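Local atomic coordinates of SusD homolog (Bacteroides thetaiotaomicron VPI-5482, PDB entry 3IHV), a protein that probably binds glycans at the outer membrane of a gut bacterium for uptake, like other SusD-type proteins. Residues Leu199-Leu202 with Thr203-Ala207; Tyr393-Tyr397 with Ala398-Leu402; Glu160-Tyr163 with Glu164-Asp168. All blocks are in the same frame, centred on the assembly; numbering follows the deposited sequence.

Interaction 1: Leu199-Leu202 with Thr203-Ala207; sequences LGLL and TKVYA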
ATOM      1  N   LEU A 199      -2.619  10.380  12.129  1.00  5.79           N
ATOM      2  CA  LEU A 199      -2.112   9.617  13.279  1.00  5.90           C
ATOM      3  C   LEU A 199      -1.746   8.196  12.847  1.00  5.92           C
ATOM      4  O   LEU A 199      -0.744   7.652  13.283  1.00  5.72           O
ATOM      5  CB  LEU A 199      -3.157   9.528  14.382  1.00  5.91           C
ATOM      6  CG  LEU A 199      -3.510  10.788  15.171  1.00  6.47           C
ATOM      7  CD1 LEU A 199      -4.918  10.657  15.836  1.00  3.98           C
ATOM      8  CD2 LEU A 199      -2.410  11.054  16.188  1.00  5.33           C
ATOM      9  N   GLY A 200      -2.587   7.600  12.008  1.00  6.48           N
ATOM     10  CA  GLY A 200      -2.287   6.238  11.521  1.00  6.28           C
ATOM     11  C   GLY A 200      -0.987   6.157  10.740  1.00  7.39           C
ATOM     12  O   GLY A 200      -0.133   5.257  10.963  1.00  6.38           O
ATOM     13  N   LEU A 201      -0.808   7.107   9.816  1.00  6.48           N
ATOM     14  CA  LEU A 201       0.399   7.110   9.016  1.00  5.97           C
ATOM     15  C   LEU A 201       1.628   7.389   9.883  1.00  5.69           C
ATOM     16  O   LEU A 201       2.655   6.750   9.699  1.00  5.73           O
ATOM     17  CB  LEU A 201       0.291   8.105   7.854  1.00  6.97           C
ATOM     18  CG  LEU A 201       1.524   8.152   6.937  1.00  6.73           C
ATOM     19  CD1 LEU A 201       1.785   6.807   6.315  1.00  7.41           C
ATOM     20  CD2 LEU A 201       1.320   9.217   5.868  1.00 10.68           C
ATOM     21  N   LEU A 202       1.517   8.313  10.824  1.00  5.64           N
ATOM     22  CA  LEU A 202       2.636   8.623  11.723  1.00  5.97           C
ATOM     23  C   LEU A 202       3.024   7.381  12.542  1.00  6.53           C
ATOM     24  O   LEU A 202       4.201   7.142  12.777  1.00  6.40           O
ATOM     25  CB  LEU A 202       2.317   9.817  12.609  1.00  6.69           C
ATOM     26  CG  LEU A 202       3.452  10.266  13.517  1.00  5.53           C
ATOM     27  CD1 LEU A 202       4.747  10.501  12.718  1.00  8.66           C
ATOM     28  CD2 LEU A 202       3.048  11.506  14.362  1.00  7.34           C
ATOM     29  N   THR A 203       2.041   6.589  12.945  1.00  6.56           N
ATOM     30  CA  THR A 203       2.314   5.326  13.642  1.00  6.35           C
ATOM     31  C   THR A 203       3.180   4.428  12.761  1.00  6.52           C
ATOM     32  O   THR A 203       4.168   3.864  13.222  1.00  6.31           O
ATOM     33  CB  THR A 203       0.986   4.594  13.976  1.00  6.31           C
ATOM     34  OG1 THR A 203       0.173   5.428  14.790  1.00  6.45           O
ATOM     35  CG2 THR A 203       1.204   3.230  14.651  1.00  6.43           C
ATOM     36  N   LYS A 204       2.795   4.282  11.496  1.00  7.29           N
ATOM     37  CA  LYS A 204       3.560   3.426  10.566  1.00  6.86           C
ATOM     38  C   LYS A 204       4.975   3.961  10.306  1.00  7.46           C
ATOM     39  O   LYS A 204       5.915   3.211  10.193  1.00  6.80           O
ATOM     40  CB  LYS A 204       2.809   3.157   9.277  1.00  6.93           C
ATOM     41  CG  LYS A 204       3.551   2.247   8.271  1.00  7.15           C
ATOM     42  CD  LYS A 204       2.690   1.872   7.079  1.00 10.01           C
ATOM     43  CE  LYS A 204       1.730   0.761   7.440  1.00  9.69           C
ATOM     44  NZ  LYS A 204       1.043   0.191   6.266  1.00  9.58           N
ATOM     45  N   VAL A 205       5.087   5.275  10.201  1.00  7.15           N
ATOM     46  CA  VAL A 205       6.395   5.937  10.047  1.00  7.22           C
ATOM     47  C   VAL A 205       7.267   5.659  11.223  1.00  6.63           C
ATOM     48  O   VAL A 205       8.416   5.257  11.061  1.00  6.46           O
ATOM     49  CB  VAL A 205       6.177   7.467   9.846  1.00  5.99           C
ATOM     50  CG1 VAL A 205       7.487   8.287  10.057  1.00  7.06           C
ATOM     51  CG2 VAL A 205       5.497   7.738   8.492  1.00  6.91           C
ATOM     52  N   TYR A 206       6.746   5.845  12.442  1.00  7.03           N
ATOM     53  CA  TYR A 206       7.550   5.543  13.609  1.00  5.92           C
ATOM     54  C   TYR A 206       7.938   4.077  13.699  1.00  6.74           C
ATOM     55  O   TYR A 206       9.080   3.771  14.059  1.00  5.97           O
ATOM     56  CB  TYR A 206       6.842   5.916  14.910  1.00  6.05           C
ATOM     57  CG  TYR A 206       6.739   7.404  15.219  1.00  5.53           C
ATOM     58  CD1 TYR A 206       7.871   8.223  15.187  1.00  5.95           C
ATOM     59  CD2 TYR A 206       5.584   7.931  15.738  1.00  4.99           C
ATOM     60  CE1 TYR A 206       7.784   9.593  15.502  1.00  5.12           C
ATOM     61  CE2 TYR A 206       5.492   9.271  16.110  1.00  5.58           C
ATOM     62  CZ  TYR A 206       6.604  10.090  16.025  1.00  6.19           C
ATOM     63  OH  TYR A 206       6.516  11.423  16.373  1.00  7.08           O
ATOM     64  N   ALA A 207       7.001   3.176  13.406  1.00  6.42           N
ATOM     65  CA  ALA A 207       7.319   1.733  13.458  1.00  6.82           C
ATOM     66  C   ALA A 207       8.457   1.386  12.474  1.00  7.36           C
ATOM     67  O   ALA A 207       9.343   0.598  12.796  1.00  8.47           O
ATOM     68  CB  ALA A 207       6.048   0.892  13.136  1.00  6.94           C
TER
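The carbonyl oxygen of L199 is gripped twice by T203, one turn further along the same helix. The backbone N of T203 donates to L199 O at 3.0 Å, the ordinary i to i+4 bond of an alpha-helix, and the hydroxyl OG1 adds a shorter bond of 2.8 Å to the same L199 O. The oxygen thus accepts two bonds, one from each face of its carbonyl plane. What brings the hydroxyl back is the first torsion of T203 (chi1 -59°), which sets OG1 beside its own backbone N and anti to the carbonyl carbon. A buried hydroxyl is thereby satisfied by the main chain.

The next turn holds the main apolar pair, L202 with Y206. L202 CD1 lies over one face of the Y206 ring, 3.9 Å from the ring centroid and 20° off the normal, a CH-pi contact displaced toward the rim. Closer still is L202 CG, which comes within 3.4 Å of Y206 CE2. The two side chains cross obliquely, and the same pair is tied by Y206 N to L202 O at 2.9 Å. On another flank, L201 CG meets V205 CG2 at 4.3 Å, a looser contact alongside the bond from V205 N to L201 O.

The polar ends of K204 and Y206 are bound by other helices: K204 NZ forms a salt bridge with D399, and Y206 OH is hydrogen-bonded to E167. Helix 195-210 is buried here among four neighbours, as suits the TPR-like helical packing of the family. L201 faces F129 and M126 of helix 107-135, L202 and V205 face L171 and L170 of helix 159-176, Y206 rests on A222 and A223 of helix 219-232, and A207 touches L403 of helix 397-412.

Interaction 2: Tyr393-Tyr397 with Ala398-Leu402; sequences YFLRY and ADVLL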
ATOM      1  N   TYR A 393      -6.608   0.994  -1.132  1.00  6.67           N
ATOM      2  CA  TYR A 393      -6.374   1.228   0.283  1.00  6.53           C
ATOM      3  C   TYR A 393      -4.865   1.267   0.574  1.00  7.21           C
ATOM      4  O   TYR A 393      -4.162   0.242   0.474  1.00  7.85           O
ATOM      5  CB  TYR A 393      -6.933   0.140   1.189  1.00  7.33           C
ATOM      6  CG  TYR A 393      -8.443   0.045   1.282  1.00  7.04           C
ATOM      7  CD1 TYR A 393      -9.197   1.083   1.854  1.00  8.26           C
ATOM      8  CD2 TYR A 393      -9.094  -1.100   0.873  1.00  7.90           C
ATOM      9  CE1 TYR A 393     -10.567   0.985   1.985  1.00  7.96           C
ATOM     10  CE2 TYR A 393     -10.487  -1.221   0.989  1.00  6.90           C
ATOM     11  CZ  TYR A 393     -11.209  -0.175   1.558  1.00  7.33           C
ATOM     12  OH  TYR A 393     -12.566  -0.298   1.678  1.00  9.00           O
ATOM     13  N   PHE A 394      -4.359   2.442   0.925  1.00  6.77           N
ATOM     14  CA  PHE A 394      -2.984   2.550   1.383  1.00  6.97           C
ATOM     15  C   PHE A 394      -2.880   2.292   2.906  1.00  8.12           C
ATOM     16  O   PHE A 394      -1.870   1.739   3.408  1.00  8.50           O
ATOM     17  CB  PHE A 394      -2.417   3.931   1.005  1.00  6.83           C
ATOM     18  CG  PHE A 394      -0.985   4.160   1.460  1.00  7.33           C
ATOM     19  CD1 PHE A 394       0.067   3.510   0.839  1.00 10.64           C
ATOM     20  CD2 PHE A 394      -0.707   5.093   2.440  1.00 12.25           C
ATOM     21  CE1 PHE A 394       1.384   3.735   1.244  1.00 10.01           C
ATOM     22  CE2 PHE A 394       0.597   5.336   2.853  1.00 10.42           C
ATOM     23  CZ  PHE A 394       1.653   4.664   2.244  1.00 10.03           C
ATOM     24  N   LEU A 395      -3.881   2.750   3.671  1.00  8.38           N
ATOM     25  CA  LEU A 395      -3.889   2.582   5.121  1.00  8.20           C
ATOM     26  C   LEU A 395      -5.311   2.429   5.662  1.00  7.76           C
ATOM     27  O   LEU A 395      -6.176   3.319   5.451  1.00  7.43           O
ATOM     28  CB  LEU A 395      -3.239   3.790   5.834  1.00  8.73           C
ATOM     29  CG  LEU A 395      -2.983   3.586   7.344  1.00  8.75           C
ATOM     30  CD1 LEU A 395      -2.007   2.434   7.564  1.00  9.08           C
ATOM     31  CD2 LEU A 395      -2.504   4.897   7.995  1.00  8.92           C
ATOM     32  N   ARG A 396      -5.566   1.298   6.317  1.00  8.03           N
ATOM     33  CA  ARG A 396      -6.831   0.983   6.958  1.00  7.71           C
ATOM     34  C   ARG A 396      -6.628   0.955   8.477  1.00  7.42           C
ATOM     35  O   ARG A 396      -5.554   0.640   8.957  1.00  5.89           O
ATOM     36  CB  ARG A 396      -7.333  -0.416   6.543  1.00  8.51           C
ATOM     37  CG  ARG A 396      -7.633  -0.520   5.085  1.00 10.00           C
ATOM     38  CD  ARG A 396      -8.467  -1.722   4.719  1.00  7.75           C
ATOM     39  NE  ARG A 396      -7.755  -2.987   4.658  1.00  8.65           N
ATOM     40  CZ  ARG A 396      -7.799  -3.964   5.581  1.00  9.23           C
ATOM     41  NH1 ARG A 396      -8.485  -3.844   6.726  1.00  8.51           N
ATOM     42  NH2 ARG A 396      -7.176  -5.100   5.326  1.00 10.32           N
ATOM     43  N   TYR A 397      -7.668   1.204   9.242  1.00  6.51           N
ATOM     44  CA  TYR A 397      -7.526   1.143  10.699  1.00  7.14           C
ATOM     45  C   TYR A 397      -7.054  -0.210  11.206  1.00  7.24           C
ATOM     46  O   TYR A 397      -6.362  -0.265  12.228  1.00  7.18           O
ATOM     47  CB  TYR A 397      -8.860   1.500  11.310  1.00  6.76           C
ATOM     48  CG  TYR A 397      -8.938   1.661  12.793  1.00  7.88           C
ATOM     49  CD1 TYR A 397      -8.400   2.767  13.421  1.00  7.70           C
ATOM     50  CD2 TYR A 397      -9.639   0.754  13.566  1.00  7.64           C
ATOM     51  CE1 TYR A 397      -8.522   2.951  14.780  1.00  9.77           C
ATOM     52  CE2 TYR A 397      -9.771   0.932  14.921  1.00  8.94           C
ATOM     53  CZ  TYR A 397      -9.213   2.052  15.527  1.00  8.81           C
ATOM     54  OH  TYR A 397      -9.370   2.234  16.867  1.00  8.56           O
ATOM     55  N   ALA A 398      -7.397  -1.317  10.525  1.00  6.67           N
ATOM     56  CA  ALA A 398      -6.912  -2.626  10.999  1.00  7.30           C
ATOM     57  C   ALA A 398      -5.369  -2.688  11.037  1.00  6.62           C
ATOM     58  O   ALA A 398      -4.785  -3.307  11.900  1.00  6.29           O
ATOM     59  CB  ALA A 398      -7.461  -3.775  10.124  1.00  6.34           C
ATOM     60  N   ASP A 399      -4.742  -2.083  10.043  1.00  6.56           N
ATOM     61  CA  ASP A 399      -3.263  -2.005   9.930  1.00  7.88           C
ATOM     62  C   ASP A 399      -2.751  -1.265  11.159  1.00  6.75           C
ATOM     63  O   ASP A 399      -1.805  -1.712  11.862  1.00  6.37           O
ATOM     64  CB  ASP A 399      -2.955  -1.272   8.617  1.00  7.81           C
ATOM     65  CG  ASP A 399      -1.487  -1.315   8.189  1.00  9.26           C
ATOM     66  OD1 ASP A 399      -0.594  -1.611   9.001  1.00  9.05           O
ATOM     67  OD2 ASP A 399      -1.240  -1.003   6.994  1.00  9.49           O
ATOM     68  N   VAL A 400      -3.416  -0.156  11.500  1.00  6.60           N
ATOM     69  CA  VAL A 400      -3.008   0.613  12.657  1.00  6.97           C
ATOM     70  C   VAL A 400      -3.203  -0.181  13.958  1.00  7.49           C
ATOM     71  O   VAL A 400      -2.319  -0.157  14.811  1.00  6.54           O
ATOM     72  CB  VAL A 400      -3.704   1.986  12.757  1.00  7.27           C
ATOM     73  CG1 VAL A 400      -3.184   2.748  13.998  1.00  9.47           C
ATOM     74  CG2 VAL A 400      -3.484   2.828  11.455  1.00  8.55           C
ATOM     75  N   LEU A 401      -4.307  -0.919  14.089  1.00  7.69           N
ATOM     76  CA  LEU A 401      -4.476  -1.751  15.295  1.00  7.74           C
ATOM     77  C   LEU A 401      -3.318  -2.750  15.391  1.00  7.98           C
ATOM     78  O   LEU A 401      -2.751  -2.956  16.456  1.00  6.57           O
ATOM     79  CB  LEU A 401      -5.800  -2.510  15.313  1.00  7.44           C
ATOM     80  CG  LEU A 401      -7.044  -1.651  15.552  1.00  7.75           C
ATOM     81  CD1 LEU A 401      -8.361  -2.449  15.361  1.00  5.12           C
ATOM     82  CD2 LEU A 401      -7.015  -0.981  16.926  1.00  6.97           C
ATOM     83  N   LEU A 402      -2.974  -3.358  14.261  1.00  7.47           N
ATOM     84  CA  LEU A 402      -1.886  -4.353  14.296  1.00  7.96           C
ATOM     85  C   LEU A 402      -0.538  -3.673  14.618  1.00  7.43           C
ATOM     86  O   LEU A 402       0.287  -4.225  15.370  1.00  7.78           O
ATOM     87  CB  LEU A 402      -1.826  -5.129  12.994  1.00  7.96           C
ATOM     88  CG  LEU A 402      -3.026  -6.042  12.724  1.00  7.91           C
ATOM     89  CD1 LEU A 402      -2.894  -6.817  11.415  1.00  7.05           C
ATOM     90  CD2 LEU A 402      -3.223  -7.025  13.874  1.00  8.36           C
TER
HETATM   91  O   HOH W   1      -3.674  -0.668   5.674  1.00  6.55           O
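Y397 and L401 meet one helical turn apart, the leucine slanting across the tyrosine ring. L401 CG stands 4.3 Å from the ring centroid, 30° off the normal, an off-centre CH-pi contact, and L401 CD1 comes to 3.7 Å from Y397 CE2. A first torsion of -173° turns the Y397 ring beside its own carbonyl carbon, where L401 can lie against it. Losing the ring, as with an alanine here, is likely to open a gap beside L401 and leave that leucine free to turn. The backbone of the pair is tied by L401 N to Y397 O at 2.8 Å.

At the other side of the strand-to-helix junction, L395 lies at about a right angle to both D399 and V400. Its CD1 approaches D399 OD2 at 3.6 Å, and its CD2 meets V400 CG2 at 4.1 Å. F394 and L395 form a classic beta bulge opposite I261, just before the helix starts. R396 holds the N-cap position, and its carbonyl receives weak bonds from D399 N and V400 N. A water spans the junction, accepting from R396 N and donating to D399 OD2.

The buried charges have opposite partners: R396 pairs with E258, E462 and E466, though R429 also lies near it, while D399 bridges to R459 as well as K204. Placed in the first helical turn, the D399 carboxylate would also probably be stabilised by the helix's N-terminal end.

Interaction 3: Glu160-Tyr163 with Glu164-Asp168; sequences EKVY and EYIED. With EDO (1,2-ethanediol), chain H.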
ATOM      1  N   GLU A 160      17.604   9.490   8.958  1.00  9.51           N
ATOM      2  CA  GLU A 160      17.110  10.024  10.219  1.00 11.62           C
ATOM      3  C   GLU A 160      16.586  11.438  10.046  1.00 10.16           C
ATOM      4  O   GLU A 160      15.564  11.795  10.639  1.00 10.14           O
ATOM      5  CB  GLU A 160      18.229  10.113  11.269  1.00 12.08           C
ATOM      6  CG  GLU A 160      18.718   8.830  11.772  1.00 18.24           C
ATOM      7  CD  GLU A 160      19.865   8.204  10.975  1.00 21.75           C
ATOM      8  OE1 GLU A 160      20.102   8.611   9.826  1.00 16.53           O
ATOM      9  OE2 GLU A 160      20.517   7.273  11.545  1.00 23.90           O
ATOM     10  N   LYS A 161      17.266  12.228   9.216  1.00  9.73           N
ATOM     11  CA  LYS A 161      16.843  13.591   8.955  1.00  9.71           C
ATOM     12  C   LYS A 161      15.608  13.605   8.071  1.00  8.63           C
ATOM     13  O   LYS A 161      14.783  14.469   8.249  1.00  7.94           O
ATOM     14  CB  LYS A 161      17.951  14.433   8.314  1.00 11.50           C
ATOM     15  CG  LYS A 161      19.167  14.642   9.190  1.00 15.38           C
ATOM     16  CD  LYS A 161      18.833  15.144  10.606  1.00 20.80           C
ATOM     17  CE  LYS A 161      18.192  16.529  10.648  1.00 23.32           C
ATOM     18  NZ  LYS A 161      17.768  16.879  12.074  1.00 25.07           N
ATOM     19  N   VAL A 162      15.483  12.678   7.116  1.00  6.65           N
ATOM     20  CA  VAL A 162      14.270  12.622   6.305  1.00  6.97           C
ATOM     21  C   VAL A 162      13.097  12.203   7.215  1.00  7.03           C
ATOM     22  O   VAL A 162      11.987  12.766   7.108  1.00  6.91           O
ATOM     23  CB  VAL A 162      14.445  11.692   5.117  1.00  6.29           C
ATOM     24  CG1 VAL A 162      13.169  11.626   4.288  1.00  6.23           C
ATOM     25  CG2 VAL A 162      15.648  12.171   4.250  1.00  6.04           C
ATOM     26  N   TYR A 163      13.326  11.243   8.125  1.00  8.04           N
ATOM     27  CA  TYR A 163      12.285  10.837   9.063  1.00  6.65           C
ATOM     28  C   TYR A 163      11.846  12.004   9.944  1.00  7.43           C
ATOM     29  O   TYR A 163      10.662  12.188  10.212  1.00  7.07           O
ATOM     30  CB  TYR A 163      12.657   9.595   9.908  1.00  7.43           C
ATOM     31  CG  TYR A 163      12.296   8.275   9.229  1.00  7.29           C
ATOM     32  CD1 TYR A 163      10.956   7.893   9.109  1.00  8.29           C
ATOM     33  CD2 TYR A 163      13.261   7.423   8.681  1.00  6.31           C
ATOM     34  CE1 TYR A 163      10.598   6.739   8.490  1.00  6.97           C
ATOM     35  CE2 TYR A 163      12.911   6.237   8.102  1.00  7.73           C
ATOM     36  CZ  TYR A 163      11.571   5.884   7.994  1.00  8.53           C
ATOM     37  OH  TYR A 163      11.145   4.748   7.360  1.00  7.34           O
ATOM     38  N   GLU A 164      12.787  12.779  10.436  1.00  7.85           N
ATOM     39  CA  GLU A 164      12.428  13.934  11.235  1.00  9.35           C
ATOM     40  C   GLU A 164      11.566  14.939  10.450  1.00  9.22           C
ATOM     41  O   GLU A 164      10.632  15.530  10.997  1.00  8.54           O
ATOM     42  CB  GLU A 164      13.728  14.534  11.759  1.00  9.46           C
ATOM     43  CG  GLU A 164      13.575  15.765  12.554  1.00 16.16           C
ATOM     44  CD  GLU A 164      14.900  16.194  13.151  1.00 21.98           C
ATOM     45  OE1 GLU A 164      15.043  17.397  13.476  1.00 25.67           O
ATOM     46  OE2 GLU A 164      15.798  15.319  13.250  1.00 25.02           O
ATOM     47  N   TYR A 165      11.872  15.113   9.172  1.00  8.21           N
ATOM     48  CA  TYR A 165      11.105  16.006   8.307  1.00  7.95           C
ATOM     49  C   TYR A 165       9.681  15.461   8.113  1.00  7.28           C
ATOM     50  O   TYR A 165       8.708  16.197   8.263  1.00  7.93           O
ATOM     51  CB  TYR A 165      11.836  16.141   6.988  1.00  7.93           C
ATOM     52  CG  TYR A 165      11.313  17.227   6.106  1.00  7.91           C
ATOM     53  CD1 TYR A 165      11.759  18.533   6.242  1.00 11.46           C
ATOM     54  CD2 TYR A 165      10.386  16.958   5.146  1.00 11.06           C
ATOM     55  CE1 TYR A 165      11.256  19.542   5.425  1.00  9.15           C
ATOM     56  CE2 TYR A 165       9.902  17.943   4.323  1.00 11.44           C
ATOM     57  CZ  TYR A 165      10.344  19.217   4.452  1.00 11.18           C
ATOM     58  OH  TYR A 165       9.842  20.171   3.602  1.00 10.21           O
ATOM     59  N   ILE A 166       9.557  14.157   7.843  1.00  6.82           N
ATOM     60  CA  ILE A 166       8.232  13.522   7.717  1.00  6.74           C
ATOM     61  C   ILE A 166       7.430  13.701   9.035  1.00  7.45           C
ATOM     62  O   ILE A 166       6.270  14.055   9.028  1.00  7.80           O
ATOM     63  CB  ILE A 166       8.384  12.020   7.442  1.00  6.02           C
ATOM     64  CG1 ILE A 166       9.044  11.819   6.078  1.00  6.68           C
ATOM     65  CG2 ILE A 166       7.018  11.279   7.555  1.00  5.44           C
ATOM     66  CD1 ILE A 166       9.615  10.430   5.892  1.00  7.32           C
ATOM     67  N   GLU A 167       8.114  13.499  10.148  1.00  6.96           N
ATOM     68  CA  GLU A 167       7.519  13.565  11.472  1.00  7.58           C
ATOM     69  C   GLU A 167       6.968  14.937  11.742  1.00  7.35           C
ATOM     70  O   GLU A 167       5.827  15.063  12.223  1.00  7.56           O
ATOM     71  CB  GLU A 167       8.557  13.225  12.511  1.00  6.96           C
ATOM     72  CG  GLU A 167       8.047  13.369  13.928  1.00  9.10           C
ATOM     73  CD  GLU A 167       9.144  13.144  15.002  1.00  7.68           C
ATOM     74  OE1 GLU A 167      10.325  13.502  14.806  1.00  8.57           O
ATOM     75  OE2 GLU A 167       8.794  12.646  16.076  1.00 11.32           O
ATOM     76  N   ASP A 168       7.734  15.969  11.414  1.00  7.09           N
ATOM     77  CA  ASP A 168       7.249  17.339  11.619  0.50  7.36           C
ATOM     78  C   ASP A 168       5.997  17.583  10.779  1.00  7.20           C
ATOM     79  O   ASP A 168       5.021  18.220  11.239  1.00  6.55           O
ATOM     80  CB  ASP A 168       8.330  18.358  11.266  0.50  8.30           C
ATOM     81  CG  ASP A 168       9.430  18.409  12.301  0.50  9.01           C
ATOM     82  OD1 ASP A 168       9.193  17.931  13.426  0.50 14.17           O
ATOM     83  OD2 ASP A 168      10.526  18.910  11.980  0.50 16.34           O
TER
HETATM   84  C1  EDO H  14       8.889  11.828  19.839  1.00 26.51           C
HETATM   85  O1  EDO H  14      10.088  12.085  20.579  1.00 33.38           O
HETATM   86  C2  EDO H  14       9.234  10.731  18.866  1.00 22.80           C
HETATM   87  O2  EDO H  14      10.063  11.310  17.876  1.00 21.82           O
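E164 sits three residues after K161 on the amphipathic alpha-helix 159-176, and the two side chains run side by side, pointing the same way. K161 NZ makes a salt bridge with E164 OE2 at 2.8 Å, coming in from above the carboxylate plane, 47° out of it. The lysine gets there by folding at chi2 and chi3, whereas the glutamate stays extended. This pair lies on the outer side of the helix, where both residues also touch a crystal neighbour.

Y165 follows, its backbone N bonded to K161 O at 3.1 Å, and its ring meets Y128 of helix 107-135 edge to face. I166 is the apolar member and points back at the preceding turn. Because its CG1 lies beside its own backbone N (chi1 -65°), CD1 touches two earlier residues: it is 4.1 Å from V162 CG1 and 4.3 Å from Y163 CD1. These are loose contacts on the buried side, where the Y163 ring stacks on W209. I166 N also bonds to V162 O at 2.9 Å, with CG1 of the same isoleucine packed against that oxygen.

E167 closes the turn with its N on Y163 O. Its extended side chain places OE2 where Y206 OH bonds to it and where it also meets a molecule of 1,2-ethanediol, probably from the crystallisation liquor and also held by K219: the diol O2 donates to E167 OE2 at 2.6 Å.

How the interactions relate
Interaction 1 lies between the other two and touches both, whereas interactions 2 and 3 are about 10 Å apart at their nearest atoms. Interactions 1 and 2 are wholly buried; interaction 3 has one side in the interior and the other at the surface. All three are local, but interactions 1 and 3 stay within single, successive helices while interaction 2 spans a strand-to-helix junction. Charge follows place: the buried salt bridge between interactions 1 and 2 joins separate helices, whereas the surface pair in interaction 3 links only neighbouring turns. V205 against Y163 and I166 joins interactions 1 and 3 by apolar packing, beside the Y206-E167 bond.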